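Local coordinates for GTPase-activating protein BEM3 (Saccharomyces cerevisiae S288C, PDB 6FSF) that activates the GTPase activity of CDC42 and less efficiently of RHO1, and binds phosphatidylinositol 3-phosphate, seen here as its tandem PX and PH domains, at residues A[21-26]-A[99-104]; A[69-74]-A[112-117]; A[143-148]-A[223-228]. All blocks are in the same frame, centred on the assembly; numbering follows the deposited sequence.

Interaction 1: residues A[21-26]-A[99-104]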
loop_
_atom_site.group_PDB
_atom_site.type_symbol
_atom_site.label_atom_id
_atom_site.label_comp_id
_atom_site.label_asym_id
_atom_site.label_seq_id
_atom_site.Cartn_x
_atom_site.Cartn_y
_atom_site.Cartn_z
ATOM N N ILE A 21 1.488 0.073 13.857
ATOM C CA ILE A 21 1.885 0.123 12.456
ATOM C C ILE A 21 0.635 0.122 11.592
ATOM O O ILE A 21 -0.418 -0.382 11.990
ATOM C CB ILE A 21 2.826 -1.048 12.075
ATOM C CG1 ILE A 21 2.067 -2.384 12.030
ATOM C CG2 ILE A 21 3.994 -1.130 13.045
ATOM C CD1 ILE A 21 1.650 -2.818 10.629
ATOM N N GLU A 22 0.759 0.701 10.401
ATOM C CA GLU A 22 -0.311 0.662 9.409
ATOM C C GLU A 22 0.330 0.628 8.031
ATOM O O GLU A 22 0.965 1.601 7.619
ATOM C CB GLU A 22 -1.250 1.856 9.545
ATOM C CG GLU A 22 -2.450 1.787 8.608
ATOM C CD GLU A 22 -3.355 2.998 8.714
ATOM O OE1 GLU A 22 -3.054 3.899 9.529
ATOM O OE2 GLU A 22 -4.367 3.051 7.983
ATOM N N VAL A 23 0.176 -0.496 7.337
ATOM C CA VAL A 23 0.613 -0.600 5.950
ATOM C C VAL A 23 -0.349 0.229 5.106
ATOM O O VAL A 23 -1.530 -0.106 4.990
ATOM C CB VAL A 23 0.658 -2.059 5.481
ATOM C CG1 VAL A 23 1.186 -2.150 4.060
ATOM C CG2 VAL A 23 1.517 -2.889 6.424
ATOM N N LEU A 24 0.148 1.324 4.534
ATOM C CA LEU A 24 -0.710 2.245 3.801
ATOM C C LEU A 24 -0.871 1.874 2.334
ATOM O O LEU A 24 -1.906 2.191 1.735
ATOM C CB LEU A 24 -0.161 3.672 3.905
ATOM C CG LEU A 24 -0.050 4.287 5.305
ATOM C CD1 LEU A 24 0.592 5.666 5.233
ATOM C CD2 LEU A 24 -1.410 4.363 5.980
ATOM N N SER A 25 0.118 1.205 1.745
ATOM C CA SER A 25 0.105 0.927 0.314
ATOM C C SER A 25 1.184 -0.091 -0.019
ATOM O O SER A 25 2.191 -0.214 0.685
ATOM C CB SER A 25 0.325 2.200 -0.509
ATOM O OG SER A 25 0.459 1.894 -1.887
ATOM N N THR A 26 0.951 -0.823 -1.112
ATOM C CA THR A 26 1.967 -1.652 -1.749
ATOM C C THR A 26 2.170 -1.251 -3.207
ATOM O O THR A 26 2.711 -2.032 -3.997
ATOM C CB THR A 26 1.606 -3.136 -1.653
ATOM O OG1 THR A 26 0.428 -3.400 -2.425
ATOM C CG2 THR A 26 1.348 -3.530 -0.202
ATOM N N ILE A 99 -2.499 -8.918 4.697
ATOM C CA ILE A 99 -1.574 -9.878 5.290
ATOM C C ILE A 99 -0.358 -9.158 5.860
ATOM O O ILE A 99 0.133 -9.497 6.944
ATOM C CB ILE A 99 -1.168 -10.940 4.252
ATOM C CG1 ILE A 99 -2.406 -11.632 3.680
ATOM C CG2 ILE A 99 -0.203 -11.950 4.864
ATOM C CD1 ILE A 99 -2.095 -12.688 2.658
ATOM N N LEU A 100 0.150 -8.158 5.136
ATOM C CA LEU A 100 1.301 -7.407 5.626
ATOM C C LEU A 100 0.955 -6.629 6.889
ATOM O O LEU A 100 1.791 -6.494 7.790
ATOM C CB LEU A 100 1.820 -6.471 4.535
ATOM C CG LEU A 100 2.649 -7.124 3.427
ATOM C CD1 LEU A 100 2.807 -6.178 2.250
ATOM C CD2 LEU A 100 4.008 -7.551 3.959
ATOM N N ASN A 101 -0.272 -6.108 6.974
ATOM C CA ASN A 101 -0.714 -5.447 8.198
ATOM C C ASN A 101 -0.705 -6.414 9.376
ATOM O O ASN A 101 -0.198 -6.091 10.457
ATOM C CB ASN A 101 -2.108 -4.851 7.999
ATOM C CG ASN A 101 -2.076 -3.347 7.824
ATOM O OD1 ASN A 101 -1.312 -2.651 8.491
ATOM N ND2 ASN A 101 -2.906 -2.839 6.922
ATOM N N GLN A 102 -1.267 -7.610 9.183
ATOM C CA GLN A 102 -1.231 -8.631 10.226
ATOM C C GLN A 102 0.200 -9.019 10.569
ATOM O O GLN A 102 0.524 -9.260 11.738
ATOM C CB GLN A 102 -2.015 -9.863 9.779
ATOM C CG GLN A 102 -3.497 -9.624 9.633
ATOM C CD GLN A 102 -4.107 -9.063 10.897
ATOM O OE1 GLN A 102 -4.535 -7.910 10.933
ATOM N NE2 GLN A 102 -4.147 -9.876 11.946
ATOM N N TYR A 103 1.065 -9.090 9.557
ATOM C CA TYR A 103 2.444 -9.519 9.767
ATOM C C TYR A 103 3.188 -8.557 10.683
ATOM O O TYR A 103 3.770 -8.963 11.696
ATOM C CB TYR A 103 3.151 -9.642 8.417
ATOM C CG TYR A 103 4.624 -9.978 8.502
ATOM C CD1 TYR A 103 5.048 -11.298 8.577
ATOM C CD2 TYR A 103 5.589 -8.980 8.485
ATOM C CE1 TYR A 103 6.393 -11.613 8.644
ATOM C CE2 TYR A 103 6.936 -9.284 8.553
ATOM C CZ TYR A 103 7.332 -10.604 8.631
ATOM O OH TYR A 103 8.670 -10.914 8.696
ATOM N N TYR A 104 3.183 -7.268 10.339
ATOM C CA TYR A 104 4.005 -6.321 11.083
ATOM C C TYR A 104 3.372 -5.929 12.410
ATOM O O TYR A 104 4.080 -5.500 13.327
ATOM C CB TYR A 104 4.287 -5.088 10.232
ATOM C CG TYR A 104 5.425 -5.293 9.260
ATOM C CD1 TYR A 104 6.702 -5.589 9.717
ATOM C CD2 TYR A 104 5.228 -5.184 7.891
ATOM C CE1 TYR A 104 7.747 -5.778 8.839
ATOM C CE2 TYR A 104 6.265 -5.375 7.003
ATOM C CZ TYR A 104 7.527 -5.671 7.482
ATOM O OH TYR A 104 8.571 -5.859 6.600
#
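N101 of helix 90-107 takes a hydrogen bond from the backbone of V23, on strand 19-29. This joins helix to sheet in the PX domain, where helices pack on a small antiparallel sheet. The bond from V23 N to N101 OD1 is 2.9 Å long and nearly straight, 170° at the hydrogen. The donor stands 35° above the amide plane of N101. The same OD1 also rests against carbon: V23 CG2 is 3.5 Å from N101 OD1, and I21 CD1 is 3.7 Å from it. With an alanine here, V23 N would probably lose its acceptor, and a gap would open beside the I21 and V23 methyls.

Apolar contacts between the same strand and helix flank the bond. I21 CD1 meets Y104 CB at 3.5 Å, the two side chains crossing at about a right angle. I21 CG1 sits between its backbone N and carbonyl carbon (chi1 72°), which carries CD1 to the helix. V23 CG2 faces L100 CB at 4.1 Å. At the far end, L100 CD1 reaches T26 CG2.

The next shell sets these groups in place. Strand 19-29 is an outer strand of its sheet. E22 and L24 bond by their backbones to A40 and L38 on strand 35-43. L24 and S25 both face L38, a classic beta bulge, just before the chain bends at T26. The OG1 of T26 is hydrogen-bonded to R96. L100 and Y104 also touch I37 and I39 of strand 35-43. Beyond CB, the Y104 side chain touches V60 of helix 57-70. On one face of the Y104 ring, over its centre, lies Y103 CD2, 3.6 Å above the plane.

Interaction 2: residues A[69-74]-A[112-117]; sequences SHVPDL and EFPKNV
H70 ND1 is hydrogen-bonded to the backbone O of Y66, and the H70 ring, also stacked with the Y66 ring, is held where it meets N116. The carbonyl acceptor implies a hydrogen on ND1. On the side of the other segment, H70 CD2 lies 3.6 Å from N116 ND2. The amide comes in obliquely, its plane turned 60° from that of the imidazole. Nearer the backbone, H70 CB packs on V117 CG2 at 3.6 Å. V117 itself also leans on Y66 and M67 of helix 57-70.

These residues belong to the PX domain. They join the C-terminal end of helix 57-70 to the start of helix 115-125. V71 is the first residue to leave the helical course. It opens the long loop that leads to helix 90-107, where PX domains typically carry their proline-rich loop. P114, in the N-cap position of helix 115-125, lies across from V71.

V71 meets the proline ring with one methyl. Its CG1 is 3.5 Å from P114 CD, tighter than usual for two carbons, and 3.6 Å from P114 CG. The chi1 of V71, -98°, is away from a staggered position, which fits a methyl crowded against the ring. The other methyl, V71 CG2, points to V117 CG1 at a looser 4.4 Å. Further along the loop, L74 turns back to the other segment, and its CD1 lies 4.3 Å from the backbone O of E112.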
loop_
_atom_site.group_PDB
_atom_site.type_symbol
_atom_site.label_atom_id
_atom_site.label_comp_id
_atom_site.label_asym_id
_atom_site.label_seq_id
_atom_site.Cartn_x
_atom_site.Cartn_y
_atom_site.Cartn_z
ATOM N N SER A 69 15.980 -17.263 11.191
ATOM C CA SER A 69 17.247 -17.934 11.457
ATOM C C SER A 69 17.838 -17.596 12.815
ATOM O O SER A 69 18.597 -18.402 13.362
ATOM C CB SER A 69 18.260 -17.589 10.361
ATOM O OG SER A 69 18.190 -16.212 10.027
ATOM N N HIS A 70 17.527 -16.427 13.369
ATOM C CA HIS A 70 18.099 -16.020 14.642
ATOM C C HIS A 70 17.135 -16.172 15.813
ATOM O O HIS A 70 17.575 -16.095 16.965
ATOM C CB HIS A 70 18.593 -14.570 14.562
ATOM C CG HIS A 70 19.761 -14.382 13.648
ATOM N ND1 HIS A 70 19.662 -14.521 12.282
ATOM C CD2 HIS A 70 21.053 -14.072 13.904
ATOM C CE1 HIS A 70 20.843 -14.299 11.733
ATOM N NE2 HIS A 70 21.705 -14.023 12.695
ATOM N N VAL A 71 15.848 -16.387 15.559
ATOM C CA VAL A 71 14.925 -16.786 16.618
ATOM C C VAL A 71 14.094 -17.955 16.103
ATOM O O VAL A 71 12.921 -17.768 15.769
ATOM C CB VAL A 71 14.052 -15.608 17.086
ATOM C CG1 VAL A 71 14.623 -14.995 18.339
ATOM C CG2 VAL A 71 13.945 -14.549 16.007
ATOM N N PRO A 72 14.650 -19.168 16.013
ATOM C CA PRO A 72 13.850 -20.287 15.491
ATOM C C PRO A 72 12.764 -20.745 16.449
ATOM O O PRO A 72 11.725 -21.238 15.993
ATOM C CB PRO A 72 14.892 -21.397 15.257
ATOM C CG PRO A 72 16.232 -20.724 15.331
ATOM C CD PRO A 72 16.044 -19.570 16.265
ATOM N N ASP A 73 12.961 -20.592 17.759
ATOM C CA ASP A 73 12.039 -21.159 18.735
ATOM C C ASP A 73 10.815 -20.296 19.003
ATOM O O ASP A 73 9.898 -20.759 19.690
ATOM C CB ASP A 73 12.763 -21.413 20.058
ATOM C CG ASP A 73 13.689 -22.604 19.992
ATOM O OD1 ASP A 73 13.497 -23.462 19.109
ATOM O OD2 ASP A 73 14.604 -22.683 20.837
ATOM N N LEU A 74 10.773 -19.071 18.509
ATOM C CA LEU A 74 9.589 -18.294 18.838
ATOM C C LEU A 74 8.685 -18.165 17.613
ATOM O O LEU A 74 9.181 -17.998 16.492
ATOM C CB LEU A 74 9.970 -16.904 19.374
ATOM C CG LEU A 74 9.744 -15.563 18.677
ATOM C CD1 LEU A 74 10.062 -14.454 19.669
ATOM C CD2 LEU A 74 10.599 -15.405 17.432
ATOM N N GLU A 112 9.782 -9.718 23.757
ATOM C CA GLU A 112 11.230 -9.551 23.788
ATOM C C GLU A 112 11.876 -10.270 22.613
ATOM O O GLU A 112 11.537 -11.421 22.319
ATOM C CB GLU A 112 11.807 -10.069 25.112
ATOM C CG GLU A 112 13.132 -9.428 25.501
ATOM C CD GLU A 112 13.662 -9.935 26.828
ATOM O OE1 GLU A 112 13.206 -11.008 27.276
ATOM O OE2 GLU A 112 14.528 -9.262 27.429
ATOM N N PHE A 113 12.798 -9.576 21.945
ATOM C CA PHE A 113 13.710 -10.115 20.952
ATOM C C PHE A 113 15.122 -10.162 21.521
ATOM O O PHE A 113 15.459 -9.374 22.410
ATOM C CB PHE A 113 13.732 -9.271 19.670
ATOM C CG PHE A 113 12.543 -9.477 18.778
ATOM C CD1 PHE A 113 12.388 -10.657 18.069
ATOM C CD2 PHE A 113 11.596 -8.479 18.627
ATOM C CE1 PHE A 113 11.298 -10.844 17.239
ATOM C CE2 PHE A 113 10.506 -8.660 17.799
ATOM C CZ PHE A 113 10.357 -9.843 17.104
ATOM N N PRO A 114 15.968 -11.074 21.046
ATOM C CA PRO A 114 17.394 -10.984 21.369
ATOM C C PRO A 114 17.965 -9.648 20.925
ATOM O O PRO A 114 17.453 -8.995 20.017
ATOM C CB PRO A 114 18.010 -12.147 20.587
ATOM C CG PRO A 114 16.907 -13.132 20.479
ATOM C CD PRO A 114 15.645 -12.320 20.332
ATOM N N LYS A 115 19.050 -9.247 21.590
ATOM C CA LYS A 115 19.603 -7.910 21.387
ATOM C C LYS A 115 19.995 -7.672 19.932
ATOM O O LYS A 115 19.788 -6.575 19.398
ATOM C CB LYS A 115 20.801 -7.697 22.308
ATOM C CG LYS A 115 20.457 -7.785 23.792
ATOM C CD LYS A 115 21.687 -7.516 24.644
ATOM C CE LYS A 115 21.395 -7.664 26.130
ATOM N NZ LYS A 115 20.349 -6.715 26.589
ATOM N N ASN A 116 20.560 -8.685 19.272
ATOM C CA ASN A 116 20.959 -8.522 17.875
ATOM C C ASN A 116 19.745 -8.397 16.958
ATOM O O ASN A 116 19.736 -7.570 16.036
ATOM C CB ASN A 116 21.844 -9.692 17.445
ATOM C CG ASN A 116 21.223 -11.039 17.765
ATOM O OD1 ASN A 116 20.590 -11.214 18.809
ATOM N ND2 ASN A 116 21.400 -11.998 16.867
ATOM N N VAL A 117 18.705 -9.198 17.199
ATOM C CA VAL A 117 17.533 -9.177 16.329
ATOM C C VAL A 117 16.746 -7.886 16.517
ATOM O O VAL A 117 16.264 -7.289 15.547
ATOM C CB VAL A 117 16.654 -10.414 16.584
ATOM C CG1 VAL A 117 15.493 -10.450 15.602
ATOM C CG2 VAL A 117 17.483 -11.687 16.497
#

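Interaction 3: residues A[143-148]-A[223-228]; sequences GSLLLR and YYICTE
The Y224 ring carries the guanidinium of R148 on one face and the backbone O of R148 at its edge, in the ring plane. R148 CZ lies 3.9 Å from the centroid of the Y224 ring, 17° off the normal, a cation-pi contact; R148 makes a second one with F201. R148 NH2 sits over the Y224 ring centre, and the two planes are tilted by 35°. The R148 chain leaves with CG anti to the backbone N and bends at chi3 (66°), which lays the group over the ring.

This is the PH fold, antiparallel strands with a C-terminal helix, 230-240. Its first strand, 142-148, pairs with its last, 221-226, and so joins the two halves of the sheet. L146 with C226 and R148 with Y224 are hydrogen-bonded pairs. L147 with I225 is the non-hydrogen-bonded pair between them. C226 N gives to L146 O at 2.9 Å, and L146 N returns a bond to C226 O at 3.0 Å.

L147 and I225 share one face of the sheet. L147 CD1 touches I225 CG1 and Y223 CB. L145 CD1 packs on I225 CG2 at 3.7 Å, and L145 CD2 on T227 CG2 at 3.6 Å. L145 and T227 also meet W236 of helix 230-240. On the PX side, L146 and C226 touch V93 and P90 of helix 90-107, and the E228 carboxylate accepts from S25 OG and T26 N. A water bridges the two segments, giving to S144 O and accepting from E228 N, each at 2.9 Å.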
loop_
_atom_site.group_PDB
_atom_site.type_symbol
_atom_site.label_atom_id
_atom_site.label_comp_id
_atom_site.label_asym_id
_atom_site.label_seq_id
_atom_site.Cartn_x
_atom_site.Cartn_y
_atom_site.Cartn_z
ATOM N N GLY A 143 -4.146 9.765 -4.736
ATOM C CA GLY A 143 -3.845 8.418 -4.294
ATOM C C GLY A 143 -3.455 7.536 -5.461
ATOM O O GLY A 143 -3.638 7.878 -6.627
ATOM N N SER A 144 -2.901 6.378 -5.118
ATOM C CA SER A 144 -2.530 5.385 -6.114
ATOM C C SER A 144 -3.766 4.628 -6.583
ATOM O O SER A 144 -4.650 4.304 -5.785
ATOM C CB SER A 144 -1.503 4.408 -5.541
ATOM O OG SER A 144 -0.329 5.087 -5.131
ATOM N N LEU A 145 -3.825 4.350 -7.885
ATOM C CA LEU A 145 -4.978 3.688 -8.477
ATOM C C LEU A 145 -4.510 2.602 -9.434
ATOM O O LEU A 145 -3.363 2.594 -9.885
ATOM C CB LEU A 145 -5.882 4.687 -9.214
ATOM C CG LEU A 145 -6.460 5.848 -8.406
ATOM C CD1 LEU A 145 -7.190 6.823 -9.320
ATOM C CD2 LEU A 145 -7.384 5.339 -7.315
ATOM N N LEU A 146 -5.421 1.682 -9.740
ATOM C CA LEU A 146 -5.198 0.631 -10.725
ATOM C C LEU A 146 -6.166 0.836 -11.882
ATOM O O LEU A 146 -7.372 0.982 -11.666
ATOM C CB LEU A 146 -5.379 -0.759 -10.109
ATOM C CG LEU A 146 -4.332 -1.164 -9.066
ATOM C CD1 LEU A 146 -4.635 -2.536 -8.487
ATOM C CD2 LEU A 146 -2.938 -1.136 -9.672
ATOM N N LEU A 147 -5.638 0.849 -13.104
ATOM C CA LEU A 147 -6.394 1.233 -14.289
ATOM C C LEU A 147 -6.425 0.101 -15.306
ATOM O O LEU A 147 -5.401 -0.535 -15.574
ATOM C CB LEU A 147 -5.793 2.488 -14.932
ATOM C CG LEU A 147 -6.439 2.983 -16.227
ATOM C CD1 LEU A 147 -7.890 3.368 -15.994
ATOM C CD2 LEU A 147 -5.653 4.155 -16.789
ATOM N N ARG A 148 -7.606 -0.135 -15.877
ATOM C CA ARG A 148 -7.798 -1.107 -16.942
ATOM C C ARG A 148 -8.624 -0.478 -18.056
ATOM O O ARG A 148 -9.470 0.386 -17.810
ATOM C CB ARG A 148 -8.500 -2.382 -16.434
ATOM C CG ARG A 148 -8.699 -3.465 -17.492
ATOM C CD ARG A 148 -9.498 -4.644 -16.951
ATOM N NE ARG A 148 -10.876 -4.288 -16.612
ATOM C CZ ARG A 148 -11.917 -4.457 -17.425
ATOM N NH1 ARG A 148 -11.744 -4.977 -18.634
ATOM N NH2 ARG A 148 -13.133 -4.109 -17.027
ATOM N N TYR A 223 -13.216 3.916 -18.455
ATOM C CA TYR A 223 -12.016 3.639 -17.674
ATOM C C TYR A 223 -12.408 2.883 -16.411
ATOM O O TYR A 223 -13.262 3.343 -15.650
ATOM C CB TYR A 223 -11.264 4.925 -17.288
ATOM C CG TYR A 223 -10.743 5.762 -18.449
ATOM C CD1 TYR A 223 -10.896 5.351 -19.758
ATOM C CD2 TYR A 223 -10.089 6.962 -18.228
ATOM C CE1 TYR A 223 -10.436 6.108 -20.811
ATOM C CE2 TYR A 223 -9.609 7.718 -19.282
ATOM C CZ TYR A 223 -9.790 7.288 -20.572
ATOM O OH TYR A 223 -9.329 8.033 -21.630
ATOM N N TYR A 224 -11.777 1.735 -16.183
ATOM C CA TYR A 224 -12.005 0.934 -14.986
ATOM C C TYR A 224 -10.905 1.240 -13.977
ATOM O O TYR A 224 -9.717 1.090 -14.281
ATOM C CB TYR A 224 -12.041 -0.555 -15.327
ATOM C CG TYR A 224 -13.147 -0.915 -16.294
ATOM C CD1 TYR A 224 -14.387 -1.339 -15.836
ATOM C CD2 TYR A 224 -12.955 -0.814 -17.667
ATOM C CE1 TYR A 224 -15.403 -1.662 -16.718
ATOM C CE2 TYR A 224 -13.964 -1.134 -18.555
ATOM C CZ TYR A 224 -15.185 -1.558 -18.075
ATOM O OH TYR A 224 -16.194 -1.879 -18.955
ATOM N N ILE A 225 -11.300 1.681 -12.783
ATOM C CA ILE A 225 -10.370 2.158 -11.769
ATOM C C ILE A 225 -10.673 1.457 -10.453
ATOM O O ILE A 225 -11.832 1.396 -10.029
ATOM C CB ILE A 225 -10.456 3.688 -11.601
ATOM C CG1 ILE A 225 -10.119 4.386 -12.920
ATOM C CG2 ILE A 225 -9.532 4.157 -10.489
ATOM C CD1 ILE A 225 -10.585 5.821 -12.988
ATOM N N CYS A 226 -9.633 0.935 -9.808
ATOM C CA CYS A 226 -9.754 0.278 -8.517
ATOM C C CYS A 226 -8.815 0.936 -7.515
ATOM O O CYS A 226 -7.735 1.414 -7.873
ATOM C CB CYS A 226 -9.434 -1.218 -8.620
ATOM S SG CYS A 226 -10.532 -2.154 -9.703
ATOM N N THR A 227 -9.242 0.964 -6.258
ATOM C CA THR A 227 -8.411 1.433 -5.161
ATOM C C THR A 227 -7.826 0.245 -4.406
ATOM O O THR A 227 -8.228 -0.904 -4.593
ATOM C CB THR A 227 -9.212 2.328 -4.210
ATOM O OG1 THR A 227 -10.455 1.696 -3.880
ATOM C CG2 THR A 227 -9.486 3.683 -4.848
ATOM N N GLU A 228 -6.858 0.537 -3.537
ATOM C CA GLU A 228 -6.210 -0.525 -2.778
ATOM C C GLU A 228 -7.086 -1.042 -1.644
ATOM O O GLU A 228 -6.948 -2.203 -1.242
ATOM C CB GLU A 228 -4.869 -0.036 -2.230
ATOM C CG GLU A 228 -3.844 0.259 -3.310
ATOM C CD GLU A 228 -2.481 0.585 -2.739
ATOM O OE1 GLU A 228 -2.128 1.781 -2.680
ATOM O OE2 GLU A 228 -1.769 -0.359 -2.339
HETATM O O HOH W 1 -5.986 3.349 -3.399
#

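Overall arrangement
Interactions 1 and 2 lie in the PX domain and interaction 3 in the PH domain. Along the chain the segments of 1 and 2 alternate, and both close before interaction 3 opens. Centres of 1 and 2 are 21 Å apart. Helix 90-107, used by interaction 1, lies in sequence between helix 57-70 and helix 115-125, which meet in interaction 2. Interaction 3 is 20 Å from interaction 1, centre to centre, and touches it through E228. It is 40 Å from interaction 2, on the other side of the chain's centre. Helix 90-107 and strand 19-29 thus also meet the PH domain, consistent with a fixed tandem pair.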